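Side-chain contacts in aryl acylamidase (bacterium CSBL00001, PDB 4YJ6), which probably hydrolyses the amide bond of aryl acylamides, as a member of the amidase signature family of enzymes: residues T141-N144 with G148-R151; G199-I204 with Y434-S439; W322-A327 with S372-L377; G387-F392 with S439-A444. All blocks are in the same frame, centred on the assembly; numbering follows the deposited sequence.

Contact 1: T141-N144 with G148-R151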
# COMPACT_ATOMS: atom_id res chain seq x y z
N THR A 141 3.94 -9.33 -4.96
CA THR A 141 5.09 -9.69 -4.14
C THR A 141 6.15 -8.62 -4.35
O THR A 141 6.07 -7.82 -5.30
CB THR A 141 5.69 -11.02 -4.58
OG1 THR A 141 5.87 -10.98 -6.00
CG2 THR A 141 4.72 -12.18 -4.20
N THR A 142 7.13 -8.56 -3.47
CA THR A 142 8.24 -7.65 -3.66
C THR A 142 9.57 -8.37 -3.85
O THR A 142 10.11 -8.94 -2.92
CB THR A 142 8.35 -6.67 -2.48
OG1 THR A 142 7.14 -5.89 -2.45
CG2 THR A 142 9.56 -5.70 -2.68
N ASP A 143 10.07 -8.27 -5.08
CA ASP A 143 11.33 -8.90 -5.47
C ASP A 143 11.69 -8.33 -6.81
O ASP A 143 10.83 -7.89 -7.57
CB ASP A 143 11.12 -10.42 -5.61
CG ASP A 143 12.44 -11.20 -5.63
OD1 ASP A 143 13.51 -10.56 -5.57
OD2 ASP A 143 12.39 -12.46 -5.72
N ASN A 144 12.98 -8.31 -7.11
CA ASN A 144 13.43 -7.91 -8.42
C ASN A 144 14.88 -8.36 -8.51
O ASN A 144 15.44 -8.79 -7.52
CB ASN A 144 13.29 -6.40 -8.59
CG ASN A 144 13.93 -5.64 -7.43
OD1 ASN A 144 15.11 -5.79 -7.18
ND2 ASN A 144 13.15 -4.80 -6.75
N GLY A 148 16.62 -7.39 -5.03
CA GLY A 148 16.25 -8.68 -4.45
C GLY A 148 14.93 -8.65 -3.68
O GLY A 148 14.17 -7.67 -3.73
N PRO A 149 14.63 -9.74 -2.97
CA PRO A 149 13.32 -9.82 -2.31
C PRO A 149 13.22 -9.10 -0.97
O PRO A 149 14.16 -9.13 -0.17
CB PRO A 149 13.15 -11.34 -2.08
CG PRO A 149 14.58 -11.84 -1.92
CD PRO A 149 15.44 -10.96 -2.78
N THR A 150 12.08 -8.48 -0.70
CA THR A 150 11.84 -7.96 0.63
C THR A 150 11.11 -9.01 1.45
O THR A 150 10.04 -9.48 1.06
CB THR A 150 11.02 -6.65 0.61
OG1 THR A 150 11.79 -5.63 -0.04
CG2 THR A 150 10.70 -6.18 2.02
N ARG A 151 11.70 -9.36 2.59
CA ARG A 151 11.28 -10.51 3.40
C ARG A 151 10.34 -10.15 4.55
O ARG A 151 10.34 -9.03 5.05
CB ARG A 151 12.54 -11.23 3.93
CG ARG A 151 13.49 -11.60 2.79
CD ARG A 151 14.70 -12.44 3.29
NE ARG A 151 15.61 -12.73 2.17
CZ ARG A 151 16.60 -11.94 1.76
NH1 ARG A 151 16.86 -10.79 2.37
NH2 ARG A 151 17.35 -12.30 0.72
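The D143 carboxylate stands over one face of the G148-P149 peptide: D143 OD1 is 3.0 Å from G148 C, almost perpendicularly above the peptide plane. No hydrogen can be shared with the proline nitrogen, so this is a packing and electrostatic contact, with the flank of the P149 ring (P149 CB to D143 CG 3.6 Å) lying alongside the carboxylate. D143 CG is anti to its backbone N (chi1 -164°), beside the carbonyl carbon, and so reaches this face, while OD2 turns outward to the hydroxyl of T413. The second flat group, the N144 amide, presents its oxygen: G148 N donates to N144 OD1 at 3.1 Å, well tilted from the amide plane (45°). A chi1 of 50° tucks N144 CG between its backbone N and carbonyl carbon, which turns OD1 back over the turn, where F147 N is also bound; ND2 is held by S133 O and N132 OD1. A weak bond from G148 N to N144 O supplements this grip.

One further backbone bond, T150 N to T142 O at 3.0 Å, closes the other end. Beside it the two threonines run side by side, T142 CG2 reaching T150 OG1 at 3.5 Å, while their hydroxyls bind outward, T142 to G161 O and T150 to N46 O and N132 ND2. At G148 a CB would clash with P149 CD. The arrangement is a tight, hairpin-like turn within the loop that joins strands 126-131 and 151-152, tied to G161 at the start of the glycine- and serine-rich signature of amidases.

Contact 2: G199-I204 with Y434-S439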
# COMPACT_ATOMS: atom_id res chain seq x y z
N GLY A 199 -3.31 -1.09 6.32
CA GLY A 199 -3.02 -0.42 5.06
C GLY A 199 -4.26 0.33 4.63
O GLY A 199 -5.29 -0.31 4.39
N PHE A 200 -4.16 1.66 4.48
CA PHE A 200 -5.34 2.48 4.17
C PHE A 200 -5.30 2.98 2.72
O PHE A 200 -4.41 3.78 2.38
CB PHE A 200 -5.47 3.70 5.11
CG PHE A 200 -6.81 4.37 5.00
CD1 PHE A 200 -7.87 3.94 5.78
CD2 PHE A 200 -7.03 5.38 4.08
CE1 PHE A 200 -9.13 4.51 5.67
CE2 PHE A 200 -8.28 5.97 3.95
CZ PHE A 200 -9.34 5.52 4.74
N GLN A 201 -6.25 2.53 1.90
CA GLN A 201 -6.37 2.93 0.49
C GLN A 201 -7.53 3.93 0.37
O GLN A 201 -8.71 3.55 0.48
CB GLN A 201 -6.59 1.69 -0.42
CG GLN A 201 -6.93 2.05 -1.91
CD GLN A 201 -8.39 1.75 -2.19
OE1 GLN A 201 -8.83 0.60 -2.01
NE2 GLN A 201 -9.15 2.75 -2.60
N PRO A 202 -7.22 5.21 0.17
CA PRO A 202 -8.27 6.23 0.21
C PRO A 202 -9.20 6.21 -0.99
O PRO A 202 -8.86 5.62 -2.04
CB PRO A 202 -7.48 7.58 0.21
CG PRO A 202 -6.05 7.24 0.26
CD PRO A 202 -5.89 5.78 -0.14
N SER A 203 -10.34 6.89 -0.87
CA SER A 203 -11.24 7.08 -2.01
C SER A 203 -10.49 7.71 -3.16
O SER A 203 -9.64 8.56 -2.93
CB SER A 203 -12.36 8.06 -1.60
OG SER A 203 -13.16 7.49 -0.58
N ILE A 204 -10.89 7.41 -4.41
CA ILE A 204 -10.26 8.14 -5.51
C ILE A 204 -10.51 9.66 -5.32
O ILE A 204 -11.62 10.11 -4.99
CB ILE A 204 -10.73 7.58 -6.91
CG1 ILE A 204 -9.99 8.32 -8.05
CG2 ILE A 204 -12.27 7.75 -7.09
CD1 ILE A 204 -8.41 8.07 -8.09
N TYR A 434 -7.84 -5.70 -6.06
CA TYR A 434 -7.84 -4.91 -7.29
C TYR A 434 -9.25 -4.45 -7.67
O TYR A 434 -9.38 -3.52 -8.50
CB TYR A 434 -7.15 -5.61 -8.50
CG TYR A 434 -7.83 -6.87 -9.03
CD1 TYR A 434 -9.07 -6.82 -9.68
CD2 TYR A 434 -7.18 -8.10 -8.95
CE1 TYR A 434 -9.67 -7.98 -10.18
CE2 TYR A 434 -7.76 -9.26 -9.44
CZ TYR A 434 -9.01 -9.19 -10.05
OH TYR A 434 -9.59 -10.35 -10.56
N LEU A 435 -10.29 -5.06 -7.10
CA LEU A 435 -11.66 -4.60 -7.42
C LEU A 435 -11.84 -3.10 -7.11
O LEU A 435 -12.57 -2.43 -7.83
CB LEU A 435 -12.72 -5.41 -6.70
CG LEU A 435 -12.71 -6.89 -7.05
CD1 LEU A 435 -13.76 -7.62 -6.16
CD2 LEU A 435 -13.01 -7.10 -8.52
N THR A 436 -11.22 -2.58 -6.04
CA THR A 436 -11.43 -1.15 -5.73
C THR A 436 -10.53 -0.25 -6.56
O THR A 436 -10.75 0.95 -6.63
CB THR A 436 -11.20 -0.82 -4.24
OG1 THR A 436 -9.82 -1.03 -3.93
CG2 THR A 436 -12.06 -1.73 -3.35
N ASN A 437 -9.51 -0.80 -7.22
CA ASN A 437 -8.82 -0.02 -8.25
C ASN A 437 -9.69 0.09 -9.50
O ASN A 437 -9.57 1.02 -10.26
CB ASN A 437 -7.45 -0.64 -8.58
CG ASN A 437 -6.58 -0.75 -7.36
OD1 ASN A 437 -6.57 -1.79 -6.71
ND2 ASN A 437 -5.87 0.33 -7.02
N PHE A 438 -10.57 -0.89 -9.73
CA PHE A 438 -11.59 -0.69 -10.76
C PHE A 438 -12.66 0.31 -10.30
O PHE A 438 -13.10 1.15 -11.09
CB PHE A 438 -12.33 -2.00 -11.06
CG PHE A 438 -11.52 -3.00 -11.82
CD1 PHE A 438 -10.44 -2.62 -12.59
CD2 PHE A 438 -11.93 -4.33 -11.83
CE1 PHE A 438 -9.71 -3.60 -13.34
CE2 PHE A 438 -11.23 -5.29 -12.57
CZ PHE A 438 -10.14 -4.93 -13.32
N SER A 439 -13.07 0.23 -9.03
CA SER A 439 -14.30 0.90 -8.62
C SER A 439 -14.18 2.23 -7.89
O SER A 439 -15.14 3.02 -7.93
CB SER A 439 -15.16 -0.05 -7.78
OG SER A 439 -14.63 -0.19 -6.47
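T436, in the first half of helix 434-439, meets Q201 at the end of strand 198-201, and this pair alone spans the two segments within 4.5 Å. Along the helix, Y434 comes first and contributes its carbonyl to the fold of the turn, F438 N donating to Y434 O at 3.1 Å. L435 likewise accepts from S439 N, and its side chain packs on M318. T436 follows with its branch aimed at the strand. Its chi1 of 65° sets OG1 between the backbone N and the carbonyl carbon, and from there T436 OG1 donates to Q201 OE1 at 2.7 Å. The hydroxyl approaches from above the amide, 47° out of the carbonyl plane; T433 O also lies within its reach. The Q201 chain extends from the backbone and then bends at chi2 (-108°), sliding past T436 in the opposite direction. Several bonds fix the rotation of its amide: Q201 NE2 donates to P202 O at 2.9 Å and also to H441 O, while OE1 is shared with the hydroxyl of S443. A buried primary amide is thus satisfied at both ends.

N437 begins pointing away, and its ND2 binds D183 OD1 and Y221 O. F438 swings to the other side of the helix and lies against W322 and M325. S439 closes the segment, its O bound by R464 NH1. Helix 434-439 therefore sits between the sheet at strands 198-201 and 223-228, through Q201 and the T436 O bond to Y223, and helix 315-339 behind it.

Contact 3: W322-A327 with S372-L377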
# COMPACT_ATOMS: atom_id res chain seq x y z
N TRP A 322 -7.21 -6.15 -15.81
CA TRP A 322 -6.31 -5.33 -14.96
C TRP A 322 -4.90 -5.26 -15.52
O TRP A 322 -4.31 -4.17 -15.64
CB TRP A 322 -6.24 -5.91 -13.54
CG TRP A 322 -5.42 -5.02 -12.59
CD1 TRP A 322 -5.88 -3.95 -11.84
CD2 TRP A 322 -4.03 -5.13 -12.29
NE1 TRP A 322 -4.85 -3.41 -11.12
CE2 TRP A 322 -3.71 -4.11 -11.38
CE3 TRP A 322 -3.00 -5.99 -12.74
CZ2 TRP A 322 -2.42 -3.93 -10.88
CZ3 TRP A 322 -1.73 -5.82 -12.26
CH2 TRP A 322 -1.43 -4.78 -11.34
N CYS A 323 -4.35 -6.41 -15.91
CA CYS A 323 -3.00 -6.43 -16.47
C CYS A 323 -2.89 -5.60 -17.72
O CYS A 323 -1.90 -4.88 -17.90
CB CYS A 323 -2.56 -7.88 -16.77
SG CYS A 323 -2.21 -8.86 -15.28
N ARG A 324 -3.88 -5.68 -18.61
CA ARG A 324 -3.82 -4.85 -19.80
C ARG A 324 -3.92 -3.36 -19.45
O ARG A 324 -3.22 -2.53 -20.04
CB ARG A 324 -4.94 -5.23 -20.78
CG ARG A 324 -4.66 -6.55 -21.54
CD ARG A 324 -5.70 -6.77 -22.64
NE ARG A 324 -7.03 -7.00 -22.07
CZ ARG A 324 -7.55 -8.18 -21.76
NH1 ARG A 324 -6.87 -9.33 -21.97
NH2 ARG A 324 -8.76 -8.22 -21.21
N MSE A 325 -4.81 -3.00 -18.52
CA MSE A 325 -4.95 -1.59 -18.15
C MSE A 325 -3.69 -1.00 -17.54
O MSE A 325 -3.34 0.14 -17.84
CB MSE A 325 -6.13 -1.44 -17.18
CG MSE A 325 -7.38 -1.63 -17.91
SE MSE A 325 -8.75 -1.84 -16.54
CE MSE A 325 -8.68 -0.14 -15.71
N ILE A 326 -2.99 -1.76 -16.70
CA ILE A 326 -1.72 -1.30 -16.11
C ILE A 326 -0.61 -1.29 -17.17
O ILE A 326 0.29 -0.43 -17.18
CB ILE A 326 -1.29 -2.27 -14.96
CG1 ILE A 326 -2.25 -2.11 -13.78
CG2 ILE A 326 0.20 -2.01 -14.53
CD1 ILE A 326 -1.89 -0.90 -12.87
N ALA A 327 -0.67 -2.25 -18.07
CA ALA A 327 0.38 -2.40 -19.07
C ALA A 327 0.44 -1.20 -20.03
O ALA A 327 1.50 -0.86 -20.49
CB ALA A 327 0.18 -3.72 -19.87
N SER A 372 -12.13 -1.05 -25.04
CA SER A 372 -13.54 -0.82 -24.72
C SER A 372 -14.09 -1.97 -23.90
O SER A 372 -14.88 -1.78 -22.99
CB SER A 372 -14.38 -0.62 -26.00
OG SER A 372 -13.91 0.52 -26.71
N ALA A 373 -13.70 -3.19 -24.26
CA ALA A 373 -14.19 -4.36 -23.53
C ALA A 373 -13.71 -4.31 -22.08
O ALA A 373 -14.45 -4.67 -21.16
CB ALA A 373 -13.72 -5.63 -24.21
N ASP A 374 -12.47 -3.88 -21.87
CA ASP A 374 -11.93 -3.78 -20.51
C ASP A 374 -12.68 -2.70 -19.73
O ASP A 374 -12.94 -2.86 -18.53
CB ASP A 374 -10.43 -3.52 -20.53
CG ASP A 374 -9.64 -4.72 -21.07
OD1 ASP A 374 -10.25 -5.80 -21.19
OD2 ASP A 374 -8.45 -4.60 -21.38
N GLN A 375 -13.01 -1.60 -20.40
CA GLN A 375 -13.78 -0.52 -19.78
C GLN A 375 -15.18 -0.96 -19.39
O GLN A 375 -15.71 -0.56 -18.35
CB GLN A 375 -13.87 0.67 -20.73
CG GLN A 375 -12.51 1.39 -20.88
CD GLN A 375 -12.49 2.39 -22.02
OE1 GLN A 375 -13.41 2.46 -22.82
NE2 GLN A 375 -11.41 3.14 -22.11
N LEU A 376 -15.82 -1.79 -20.23
CA LEU A 376 -17.12 -2.36 -19.89
C LEU A 376 -17.02 -3.30 -18.68
O LEU A 376 -17.85 -3.26 -17.79
CB LEU A 376 -17.65 -3.14 -21.11
CG LEU A 376 -18.91 -3.98 -20.81
CD1 LEU A 376 -20.07 -3.07 -20.41
CD2 LEU A 376 -19.28 -4.80 -22.05
N LEU A 377 -15.98 -4.13 -18.64
CA LEU A 377 -15.75 -5.01 -17.50
C LEU A 377 -15.61 -4.16 -16.22
O LEU A 377 -16.23 -4.45 -15.21
CB LEU A 377 -14.50 -5.89 -17.74
CG LEU A 377 -14.11 -6.88 -16.60
CD1 LEU A 377 -13.34 -8.09 -17.15
CD2 LEU A 377 -13.25 -6.19 -15.51
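R324 and D374 form a two-pronged salt bridge between helices 315-339 and 368-389. R324 NE donates to D374 OD2 at 2.9 Å and R324 NH2 to D374 OD1 at 2.8 Å, both bonds nearly straight. Both partners lie in the guanidinium plane, and the carboxylate is turned only 20° from it, so the groups meet side-on and nearly flat, each oxygen on its syn side. A bend at chi3 (-66°) swings the guanidinium back across the D374 side chain. Just beside the bridge, the selenomethionine M325 lays CG against D374 CB at 4.4 Å, a loose hydrophobic flank.

Farther out, W359 and V363 of helix 354-363 touch the R324 chain, while A321 packs against D374 and Q370 NE2 gives its OD1 a weak second bond. A leucine in place of R324 would probably leave the buried D374 carboxylate without its charged mate.

Two nearly straight bonds between nearly coplanar groups imply complementary, compensating charges: the pairing probably stabilises the ionised carboxylate, and it joins helices 315-339 and 368-389 by paired charges.

Contact 4: G387-F392 with S439-A444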
# COMPACT_ATOMS: atom_id res chain seq x y z
N GLY A 387 -24.09 -1.75 -6.18
CA GLY A 387 -25.29 -2.48 -5.77
C GLY A 387 -25.23 -2.86 -4.30
O GLY A 387 -26.24 -2.88 -3.61
N VAL A 388 -24.04 -3.19 -3.81
CA VAL A 388 -23.87 -3.44 -2.39
C VAL A 388 -24.14 -2.17 -1.59
O VAL A 388 -24.87 -2.18 -0.60
CB VAL A 388 -22.45 -3.98 -2.10
CG1 VAL A 388 -22.14 -3.99 -0.58
CG2 VAL A 388 -22.31 -5.40 -2.69
N PHE A 389 -23.53 -1.04 -2.00
CA PHE A 389 -23.67 0.16 -1.18
C PHE A 389 -25.03 0.86 -1.30
O PHE A 389 -25.33 1.77 -0.53
CB PHE A 389 -22.45 1.09 -1.45
CG PHE A 389 -21.18 0.48 -0.90
CD1 PHE A 389 -21.00 0.40 0.48
CD2 PHE A 389 -20.25 -0.12 -1.74
CE1 PHE A 389 -19.87 -0.23 1.01
CE2 PHE A 389 -19.13 -0.77 -1.21
CZ PHE A 389 -18.95 -0.83 0.19
N ASP A 390 -25.88 0.38 -2.21
CA ASP A 390 -27.28 0.81 -2.23
C ASP A 390 -28.00 0.37 -0.95
O ASP A 390 -28.93 1.04 -0.48
CB ASP A 390 -28.00 0.20 -3.41
CG ASP A 390 -27.75 0.93 -4.72
OD1 ASP A 390 -27.26 2.09 -4.73
OD2 ASP A 390 -28.08 0.33 -5.77
N ARG A 391 -27.54 -0.75 -0.39
CA ARG A 391 -28.21 -1.38 0.74
C ARG A 391 -27.38 -1.52 2.02
O ARG A 391 -27.99 -1.71 3.08
CB ARG A 391 -28.68 -2.76 0.32
CG ARG A 391 -29.63 -2.74 -0.88
CD ARG A 391 -30.25 -4.12 -1.08
NE ARG A 391 -31.27 -4.15 -2.13
CZ ARG A 391 -31.17 -4.83 -3.28
NH1 ARG A 391 -30.08 -5.54 -3.56
NH2 ARG A 391 -32.17 -4.79 -4.15
N PHE A 392 -26.05 -1.44 1.93
CA PHE A 392 -25.17 -1.67 3.07
C PHE A 392 -24.27 -0.48 3.29
O PHE A 392 -23.96 0.26 2.35
CB PHE A 392 -24.30 -2.93 2.84
CG PHE A 392 -25.14 -4.21 2.82
CD1 PHE A 392 -25.39 -4.90 3.98
CD2 PHE A 392 -25.65 -4.67 1.62
CE1 PHE A 392 -26.20 -6.06 3.96
CE2 PHE A 392 -26.45 -5.81 1.57
CZ PHE A 392 -26.71 -6.52 2.74
N SER A 439 -13.07 0.23 -9.03
CA SER A 439 -14.30 0.90 -8.62
C SER A 439 -14.18 2.23 -7.89
O SER A 439 -15.14 3.02 -7.93
CB SER A 439 -15.16 -0.05 -7.78
OG SER A 439 -14.63 -0.19 -6.47
N GLY A 440 -13.04 2.47 -7.23
CA GLY A 440 -12.75 3.78 -6.66
C GLY A 440 -13.12 3.91 -5.19
O GLY A 440 -12.87 4.93 -4.57
N HIS A 441 -13.69 2.86 -4.62
CA HIS A 441 -14.12 2.88 -3.20
C HIS A 441 -12.95 2.87 -2.27
O HIS A 441 -11.97 2.21 -2.55
CB HIS A 441 -14.96 1.62 -2.94
CG HIS A 441 -16.24 1.60 -3.70
ND1 HIS A 441 -16.30 1.37 -5.07
CD2 HIS A 441 -17.51 1.85 -3.30
CE1 HIS A 441 -17.55 1.48 -5.46
NE2 HIS A 441 -18.31 1.78 -4.41
N PRO A 442 -13.04 3.57 -1.14
CA PRO A 442 -11.99 3.51 -0.12
C PRO A 442 -12.00 2.12 0.57
O PRO A 442 -13.08 1.57 0.74
CB PRO A 442 -12.43 4.57 0.89
CG PRO A 442 -13.99 4.59 0.80
CD PRO A 442 -14.20 4.41 -0.72
N SER A 443 -10.84 1.59 0.96
CA SER A 443 -10.83 0.35 1.71
C SER A 443 -9.55 0.28 2.54
O SER A 443 -8.58 0.96 2.23
CB SER A 443 -10.91 -0.86 0.76
OG SER A 443 -9.73 -0.99 -0.05
N ALA A 444 -9.57 -0.55 3.58
CA ALA A 444 -8.36 -0.71 4.38
C ALA A 444 -8.21 -2.18 4.73
O ALA A 444 -9.19 -2.85 4.99
CB ALA A 444 -8.44 0.14 5.65
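F389, late in helix 368-389, packs against H441, which lies in the turn that links helix 434-439 to strand 443-451 of the large mixed sheet. Their rings are near parallel, with planes 24° apart, but slid so far that they barely overlap: the centroids are 5.3 Å apart. F389 CD2 and F389 CE2 both lie 3.7 Å from H441 CD2, with F389 CD2 also 3.8 Å from H441 NE2, and the two side chains pass each other in opposite directions. The first torsions are alike in the two residues (chi1 -68° in F389), each placing CG anti to the carbonyl carbon, which brings the rings toward each other.

The imidazole is positioned from its own side of the turn. S439 OG and H441 ND1 are hydrogen-bonded at 2.7 Å, with G440 between them at a positive phi of 95° where the chain leaves the helix. I461 of strand 454-462 touches both rings, and M385 and R464 also lie against H441; the F389 ring also rests on D463. Next to F389 in the chain, V388 O accepts from both F392 N and R391 N.

An alanine at F389 is likely to open a gap beside the H441 ring and leave I461 with less to pack on. The chemistry is thus mainly dispersion between offset rings, small in extent at 74 Å² of buried surface, whereas the serine bond, not the ring pair, fixes how the imidazole is turned.

How the contacts relate
Contact 1 closes first along the chain; contact 3 is nested within the long loop closed by contact 2, and contact 4 crosses contact 2, sharing S439. Contacts 2 and 4 are the closest pair, their centres about 10 Å apart, and both reach the large sheet through the neighbouring strands 198-201 and 443-451. Contact 3 lies about 16 Å from contact 2 between centres, linked by F438 packing on L377 and M325, and it shares helix 368-389 with contact 4. Contact 1 stands apart, about 32 Å between centres from contact 4 and on the opposite side of the chain's centre. Contact 2 thus joins sheet to helix, contact 3 helix to helix, contact 4 helix to the turn before a strand, and contact 1 folds one loop on itself.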